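Local atomic coordinates of pseudopilin EpsI (Vibrio vulnificus, PDB entry 2RET), a protein that probably serves as a minor pseudopilin of the type II secretion pseudopilus, helping to export proteins such as proteases and toxins from the periplasm. Residues K14-M19 with E43-T48; K33-S38 with K64-S69. The protein carries 2 engineered substitutions. All coordinates share one frame; numbering follows the deposited sequence.

Interaction 1: K14-M19 with E43-T48; sequences KMFAAM and ELAGQT
The methyl of A45 sits as a small knob on the ring of F16: its CB lies 3.7 Å from the ring centroid and 13° off the ring normal, a CH-pi contact over one face. Beside it the fork of L44 fills the hollow between F16 and M19, one helical turn apart. Its CD2 lies 3.7 Å from CB of F16 and meets the ring obliquely, while its CD1 reaches CB of M19 at 3.9 Å. A chi1 of -167°, with CG opposite the backbone N, carries the fork of L44 out toward the helix. With CG of the selenomethionine M19 anti to the carbonyl carbon (chi1 -74°) and the chain straight at chi2, SE arrives at the edge of the F16 ring, in its plane. No hydrogen bond joins the two segments; the type I' turn L44-Q47 closes on itself through L44 N to Q47 O and Q47 N to L44 O. In this pilin-like fold, the contact sets the hairpin between strands 38-44 and 47-56 against helix 8-30. W49 touches F16 and A17 and donates NE1 to L44 O; from the helix, V20 and N23 touch L44. The EpsJ chain packs on F16, M19 and L44, its Y158 edge-to-face with F16.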
ATOM      1  N   LYS A  14     -22.605 -19.541 -21.364  1.00 14.63           N
ATOM      2  CA  LYS A  14     -21.721 -18.397 -21.128  1.00 15.54           C
ATOM      3  C   LYS A  14     -21.313 -18.214 -19.627  1.00 15.38           C
ATOM      4  O   LYS A  14     -20.161 -17.985 -19.288  1.00 14.22           O
ATOM      5  CB  LYS A  14     -22.419 -17.141 -21.645  1.00 15.53           C
ATOM      6  CG  LYS A  14     -21.505 -16.065 -22.095  1.00 18.43           C
ATOM      7  CD  LYS A  14     -22.261 -14.989 -22.898  1.00 23.16           C
ATOM      8  CE  LYS A  14     -22.915 -13.952 -21.968  1.00 25.49           C
ATOM      9  NZ  LYS A  14     -21.961 -12.826 -21.598  1.00 26.69           N
HETATM   10  N   MSE A  15     -22.287 -18.351 -18.750  1.00 15.28           N
HETATM   11  CA  MSE A  15     -22.093 -18.192 -17.343  1.00 16.14           C
HETATM   12  C   MSE A  15     -21.283 -19.351 -16.750  1.00 15.28           C
HETATM   13  O   MSE A  15     -20.372 -19.138 -15.968  1.00 15.56           O
HETATM   14  CB  MSE A  15     -23.469 -18.123 -16.678  1.00 16.80           C
HETATM   15  CG  MSE A  15     -23.425 -17.968 -15.182  1.00 21.45           C
HETATM   16 SE   MSE A  15     -25.205 -17.707 -14.435  1.00 35.64          SE
HETATM   17  CE  MSE A  15     -26.234 -17.091 -16.015  1.00 25.72           C
ATOM     18  N   PHE A  16     -21.624 -20.557 -17.134  1.00 13.42           N
ATOM     19  CA  PHE A  16     -20.929 -21.717 -16.644  1.00 13.54           C
ATOM     20  C   PHE A  16     -19.513 -21.865 -17.198  1.00 13.74           C
ATOM     21  O   PHE A  16     -18.623 -22.198 -16.420  1.00 14.02           O
ATOM     22  CB  PHE A  16     -21.740 -22.978 -16.884  1.00 12.93           C
ATOM     23  CG  PHE A  16     -23.086 -22.975 -16.194  1.00 13.86           C
ATOM     24  CD1 PHE A  16     -23.247 -22.437 -14.920  1.00 12.06           C
ATOM     25  CD2 PHE A  16     -24.197 -23.544 -16.815  1.00 13.95           C
ATOM     26  CE1 PHE A  16     -24.478 -22.434 -14.306  1.00 14.00           C
ATOM     27  CE2 PHE A  16     -25.429 -23.560 -16.188  1.00 11.04           C
ATOM     28  CZ  PHE A  16     -25.578 -23.011 -14.945  1.00 11.87           C
ATOM     29  N   ALA A  17     -19.306 -21.641 -18.508  1.00 12.81           N
ATOM     30  CA  ALA A  17     -17.942 -21.593 -19.049  1.00 13.21           C
ATOM     31  C   ALA A  17     -17.080 -20.473 -18.405  1.00 13.54           C
ATOM     32  O   ALA A  17     -15.914 -20.704 -18.173  1.00 14.95           O
ATOM     33  CB  ALA A  17     -17.899 -21.532 -20.625  1.00 11.58           C
ATOM     34  N   ALA A  18     -17.653 -19.299 -18.113  1.00 13.93           N
ATOM     35  CA  ALA A  18     -16.971 -18.253 -17.348  1.00 14.17           C
ATOM     36  C   ALA A  18     -16.582 -18.699 -15.920  1.00 14.78           C
ATOM     37  O   ALA A  18     -15.500 -18.378 -15.433  1.00 14.89           O
ATOM     38  CB  ALA A  18     -17.843 -16.967 -17.302  1.00 13.54           C
HETATM   39  N   MSE A  19     -17.470 -19.430 -15.240  1.00 15.25           N
HETATM   40  CA  MSE A  19     -17.154 -20.008 -13.959  1.00 15.52           C
HETATM   41  C   MSE A  19     -15.901 -20.891 -14.003  1.00 16.07           C
HETATM   42  O   MSE A  19     -15.042 -20.751 -13.170  1.00 17.17           O
HETATM   43  CB  MSE A  19     -18.331 -20.802 -13.417  1.00 15.78           C
HETATM   44  CG  MSE A  19     -19.467 -19.941 -12.893  1.00 16.04           C
HETATM   45 SE   MSE A  19     -20.870 -21.002 -12.049  1.00 20.50          SE
HETATM   46  CE  MSE A  19     -20.042 -21.402 -10.300  1.00 14.69           C
ATOM     47  N   GLU A  43     -15.916 -30.634 -14.742  1.00 17.13           N
ATOM     48  CA  GLU A  43     -17.328 -30.853 -14.692  1.00 18.08           C
ATOM     49  C   GLU A  43     -17.991 -29.721 -13.895  1.00 18.11           C
ATOM     50  O   GLU A  43     -17.622 -29.449 -12.755  1.00 18.27           O
ATOM     51  CB  GLU A  43     -17.564 -32.188 -14.002  1.00 18.98           C
ATOM     52  CG  GLU A  43     -18.991 -32.601 -13.942  1.00 22.36           C
ATOM     53  CD  GLU A  43     -19.430 -33.349 -15.157  1.00 25.96           C
ATOM     54  OE1 GLU A  43     -18.671 -33.380 -16.162  1.00 26.29           O
ATOM     55  OE2 GLU A  43     -20.553 -33.913 -15.081  1.00 28.83           O
ATOM     56  N   LEU A  44     -19.003 -29.090 -14.479  1.00 18.99           N
ATOM     57  CA  LEU A  44     -19.725 -28.014 -13.835  1.00 19.37           C
ATOM     58  C   LEU A  44     -21.094 -27.945 -14.458  1.00 19.76           C
ATOM     59  O   LEU A  44     -21.188 -27.922 -15.691  1.00 19.44           O
ATOM     60  CB  LEU A  44     -18.986 -26.673 -14.000  1.00 19.60           C
ATOM     61  CG  LEU A  44     -19.419 -25.472 -13.145  1.00 19.12           C
ATOM     62  CD1 LEU A  44     -18.233 -24.645 -12.620  1.00 15.97           C
ATOM     63  CD2 LEU A  44     -20.357 -24.605 -13.877  1.00 17.83           C
ATOM     64  N   ALA A  45     -22.130 -27.886 -13.596  1.00 19.04           N
ATOM     65  CA  ALA A  45     -23.527 -27.919 -13.991  1.00 19.09           C
ATOM     66  C   ALA A  45     -23.856 -29.085 -14.899  1.00 19.61           C
ATOM     67  O   ALA A  45     -24.619 -28.926 -15.815  1.00 19.78           O
ATOM     68  CB  ALA A  45     -23.953 -26.604 -14.654  1.00 19.37           C
ATOM     69  N   GLY A  46     -23.266 -30.255 -14.649  1.00 20.28           N
ATOM     70  CA  GLY A  46     -23.627 -31.464 -15.393  1.00 20.58           C
ATOM     71  C   GLY A  46     -22.869 -31.659 -16.687  1.00 20.32           C
ATOM     72  O   GLY A  46     -22.982 -32.681 -17.337  1.00 21.13           O
ATOM     73  N   GLN A  47     -22.055 -30.688 -17.038  1.00 20.47           N
ATOM     74  CA  GLN A  47     -21.395 -30.654 -18.314  1.00 20.41           C
ATOM     75  C   GLN A  47     -19.866 -30.699 -18.138  1.00 21.06           C
ATOM     76  O   GLN A  47     -19.297 -30.022 -17.255  1.00 20.44           O
ATOM     77  CB  GLN A  47     -21.819 -29.344 -19.001  1.00 20.40           C
ATOM     78  CG  GLN A  47     -21.395 -29.276 -20.428  1.00 20.83           C
ATOM     79  CD  GLN A  47     -21.961 -28.127 -21.163  1.00 20.96           C
ATOM     80  OE1 GLN A  47     -22.927 -27.494 -20.709  1.00 19.77           O
ATOM     81  NE2 GLN A  47     -21.391 -27.853 -22.350  1.00 18.62           N
ATOM     82  N   THR A  48     -19.197 -31.452 -19.007  1.00 21.33           N
ATOM     83  CA  THR A  48     -17.738 -31.425 -19.081  1.00 22.08           C
ATOM     84  C   THR A  48     -17.275 -30.256 -19.913  1.00 22.03           C
ATOM     85  O   THR A  48     -17.653 -30.142 -21.076  1.00 23.34           O
ATOM     86  CB  THR A  48     -17.147 -32.707 -19.713  1.00 21.48           C
ATOM     87  OG1 THR A  48     -17.724 -33.813 -19.062  1.00 22.46           O
ATOM     88  CG2 THR A  48     -15.642 -32.776 -19.504  1.00 21.31           C
TER

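Interaction 2: K33-S38 with K64-S69; sequences KNLKAS and KAFDVS
L35 turns its CG anti to the backbone N (chi1 -154°) and F66 sets its ring between its own backbone N and carbonyl carbon (chi1 57°), so that the leucine fork and the phenylalanine meet at about a right angle. The two branches of L35 divide the work. CD2 is modelled 3.3 Å from CD1 of F66, short for two carbons; with chi2 of L35 almost eclipsed, the exact closeness is doubtful. The same methyl lies 3.9 Å from CE1 of F66, obliquely to the ring. CD1 of L35 packs instead on the root of the side chain, 3.7 Å from F66 CB. Within the strand, V68 CG2 lies in the plane of the same ring, at its edge.

This is a pseudopilin globular domain, a long N-terminal helix laid against a four-stranded antiparallel sheet, and here the irregular link after helix 8-30 folds back over strand 63-71. F66 is buried among mostly apolar side chains: V28 and M29 of the helix and V86 of strand 80-87, with S84 beside them; V28 also meets L35.

At the more open end, K64 bends at chi3 (-78°) and brings NZ to 3.9 Å from CA of K33, an approach to the backbone of the link. The chain of K33 is extended and its CB points away from the strand; Q173 of the EpsJ chain packs on K33.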
ATOM      1  N   LYS A  33       4.846 -18.527 -11.365  1.00 23.20           N
ATOM      2  CA  LYS A  33       6.235 -18.649 -11.819  1.00 23.71           C
ATOM      3  C   LYS A  33       6.322 -19.854 -12.747  1.00 24.08           C
ATOM      4  O   LYS A  33       7.138 -19.875 -13.665  1.00 24.72           O
ATOM      5  CB  LYS A  33       7.195 -18.823 -10.625  1.00 23.71           C
ATOM      6  CG  LYS A  33       8.659 -18.617 -10.946  1.00 23.46           C
ATOM      7  CD  LYS A  33       9.569 -19.187  -9.855  1.00 23.54           C
ATOM      8  CE  LYS A  33      10.942 -19.521 -10.423  1.00 23.88           C
ATOM      9  NZ  LYS A  33      11.902 -20.045  -9.410  1.00 25.01           N
ATOM     10  N   ASN A  34       5.469 -20.847 -12.488  1.00 24.65           N
ATOM     11  CA  ASN A  34       5.368 -22.052 -13.301  1.00 25.13           C
ATOM     12  C   ASN A  34       4.278 -21.938 -14.384  1.00 25.41           C
ATOM     13  O   ASN A  34       3.506 -22.893 -14.617  1.00 25.11           O
ATOM     14  CB  ASN A  34       5.113 -23.281 -12.403  1.00 25.40           C
ATOM     15  CG  ASN A  34       6.399 -24.003 -12.017  1.00 25.48           C
ATOM     16  OD1 ASN A  34       7.292 -23.427 -11.388  1.00 26.54           O
ATOM     17  ND2 ASN A  34       6.494 -25.277 -12.397  1.00 25.41           N
ATOM     18  N   LEU A  35       4.252 -20.784 -15.065  1.00 25.41           N
ATOM     19  CA  LEU A  35       3.261 -20.508 -16.127  1.00 25.06           C
ATOM     20  C   LEU A  35       3.670 -21.253 -17.406  1.00 24.43           C
ATOM     21  O   LEU A  35       4.725 -20.999 -17.980  1.00 24.48           O
ATOM     22  CB  LEU A  35       3.170 -18.991 -16.401  1.00 25.19           C
ATOM     23  CG  LEU A  35       1.880 -18.363 -16.966  1.00 24.97           C
ATOM     24  CD1 LEU A  35       0.879 -19.402 -17.482  1.00 24.57           C
ATOM     25  CD2 LEU A  35       1.223 -17.481 -15.928  1.00 25.54           C
ATOM     26  N   LYS A  36       2.830 -22.179 -17.843  1.00 23.86           N
ATOM     27  CA  LYS A  36       3.112 -22.987 -19.024  1.00 23.22           C
ATOM     28  C   LYS A  36       1.805 -23.339 -19.713  1.00 21.77           C
ATOM     29  O   LYS A  36       0.729 -23.203 -19.120  1.00 21.50           O
ATOM     30  CB  LYS A  36       3.892 -24.256 -18.636  1.00 23.59           C
ATOM     31  CG  LYS A  36       3.160 -25.181 -17.651  1.00 24.77           C
ATOM     32  CD  LYS A  36       4.123 -26.183 -16.964  1.00 26.29           C
ATOM     33  CE  LYS A  36       3.473 -27.553 -16.748  1.00 26.78           C
ATOM     34  NZ  LYS A  36       1.965 -27.462 -16.610  1.00 27.47           N
ATOM     35  N   ALA A  37       1.903 -23.749 -20.974  1.00 20.52           N
ATOM     36  CA  ALA A  37       0.759 -24.289 -21.705  1.00 19.63           C
ATOM     37  C   ALA A  37       0.277 -25.537 -20.967  1.00 18.89           C
ATOM     38  O   ALA A  37       1.076 -26.435 -20.641  1.00 17.52           O
ATOM     39  CB  ALA A  37       1.127 -24.623 -23.162  1.00 19.26           C
ATOM     40  N   SER A  38      -1.015 -25.543 -20.648  1.00 18.25           N
ATOM     41  CA  SER A  38      -1.659 -26.699 -20.033  1.00 18.07           C
ATOM     42  C   SER A  38      -3.124 -26.785 -20.440  1.00 17.32           C
ATOM     43  O   SER A  38      -3.677 -25.848 -21.016  1.00 16.38           O
ATOM     44  CB  SER A  38      -1.542 -26.631 -18.517  1.00 18.04           C
ATOM     45  OG  SER A  38      -2.024 -25.386 -18.054  1.00 19.57           O
ATOM     46  N   LYS A  64       3.937 -10.847 -17.074  1.00 25.47           N
ATOM     47  CA  LYS A  64       3.635 -12.037 -17.868  1.00 25.67           C
ATOM     48  C   LYS A  64       2.121 -12.118 -18.057  1.00 25.19           C
ATOM     49  O   LYS A  64       1.353 -11.614 -17.235  1.00 26.19           O
ATOM     50  CB  LYS A  64       4.181 -13.302 -17.185  1.00 25.92           C
ATOM     51  CG  LYS A  64       5.667 -13.233 -16.922  1.00 27.53           C
ATOM     52  CD  LYS A  64       6.240 -14.534 -16.387  1.00 31.48           C
ATOM     53  CE  LYS A  64       5.952 -14.750 -14.904  1.00 33.04           C
ATOM     54  NZ  LYS A  64       6.923 -15.718 -14.332  1.00 33.96           N
ATOM     55  N   ALA A  65       1.698 -12.698 -19.170  1.00 23.60           N
ATOM     56  CA  ALA A  65       0.288 -12.800 -19.486  1.00 22.78           C
ATOM     57  C   ALA A  65      -0.030 -14.255 -19.814  1.00 21.63           C
ATOM     58  O   ALA A  65       0.823 -14.995 -20.255  1.00 20.38           O
ATOM     59  CB  ALA A  65      -0.075 -11.889 -20.658  1.00 22.04           C
ATOM     60  N   PHE A  66      -1.263 -14.650 -19.557  1.00 21.76           N
ATOM     61  CA  PHE A  66      -1.762 -15.938 -20.000  1.00 21.91           C
ATOM     62  C   PHE A  66      -3.215 -15.768 -20.339  1.00 22.15           C
ATOM     63  O   PHE A  66      -3.902 -14.826 -19.865  1.00 20.67           O
ATOM     64  CB  PHE A  66      -1.571 -17.046 -18.952  1.00 22.17           C
ATOM     65  CG  PHE A  66      -2.214 -16.758 -17.622  1.00 23.75           C
ATOM     66  CD1 PHE A  66      -1.574 -15.927 -16.692  1.00 26.14           C
ATOM     67  CD2 PHE A  66      -3.441 -17.326 -17.280  1.00 24.26           C
ATOM     68  CE1 PHE A  66      -2.157 -15.653 -15.468  1.00 25.68           C
ATOM     69  CE2 PHE A  66      -4.039 -17.063 -16.043  1.00 25.40           C
ATOM     70  CZ  PHE A  66      -3.383 -16.220 -15.138  1.00 26.70           C
ATOM     71  N   ASP A  67      -3.660 -16.677 -21.196  1.00 22.57           N
ATOM     72  CA  ASP A  67      -5.060 -16.810 -21.581  1.00 23.17           C
ATOM     73  C   ASP A  67      -5.570 -18.103 -21.009  1.00 22.58           C
ATOM     74  O   ASP A  67      -4.874 -19.119 -21.023  1.00 23.59           O
ATOM     75  CB  ASP A  67      -5.214 -16.859 -23.087  1.00 23.63           C
ATOM     76  CG  ASP A  67      -5.126 -15.496 -23.729  1.00 26.35           C
ATOM     77  OD1 ASP A  67      -5.556 -14.498 -23.095  1.00 32.01           O
ATOM     78  OD2 ASP A  67      -4.669 -15.426 -24.892  1.00 28.58           O
ATOM     79  N   VAL A  68      -6.771 -18.034 -20.465  1.00 22.38           N
ATOM     80  CA  VAL A  68      -7.560 -19.183 -20.069  1.00 21.78           C
ATOM     81  C   VAL A  68      -8.776 -19.185 -21.018  1.00 22.24           C
ATOM     82  O   VAL A  68      -9.530 -18.203 -21.089  1.00 21.43           O
ATOM     83  CB  VAL A  68      -8.051 -19.089 -18.615  1.00 22.00           C
ATOM     84  CG1 VAL A  68      -8.888 -20.352 -18.233  1.00 22.45           C
ATOM     85  CG2 VAL A  68      -6.859 -18.905 -17.628  1.00 19.21           C
ATOM     86  N   SER A  69      -8.925 -20.270 -21.773  1.00 22.31           N
ATOM     87  CA  SER A  69     -10.052 -20.445 -22.682  1.00 22.64           C
ATOM     88  C   SER A  69     -10.791 -21.723 -22.303  1.00 21.26           C
ATOM     89  O   SER A  69     -10.174 -22.673 -21.853  1.00 21.92           O
ATOM     90  CB  SER A  69      -9.575 -20.472 -24.134  1.00 22.78           C
ATOM     91  OG  SER A  69      -8.613 -21.468 -24.327  1.00 27.90           O
TER

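From the N terminus, helix 8-30 supplies the first half of interaction 1 and then runs into the link K33-S38, the first half of interaction 2. The chain next forms strand 38-44, at whose end and in the turn after it interaction 1 closes its loop back to the helix; strand 47-56 leads on to strand 63-71, which closes interaction 2. The two loops cross: the second opens inside the first and closes after it. Their centres lie 21 Å apart, on opposite sides of the chain's centre, and they do not touch. Interaction 1 ties the helix to the first hairpin, and interaction 2 ties the helix-to-sheet link to the third strand, beside strand 47-56.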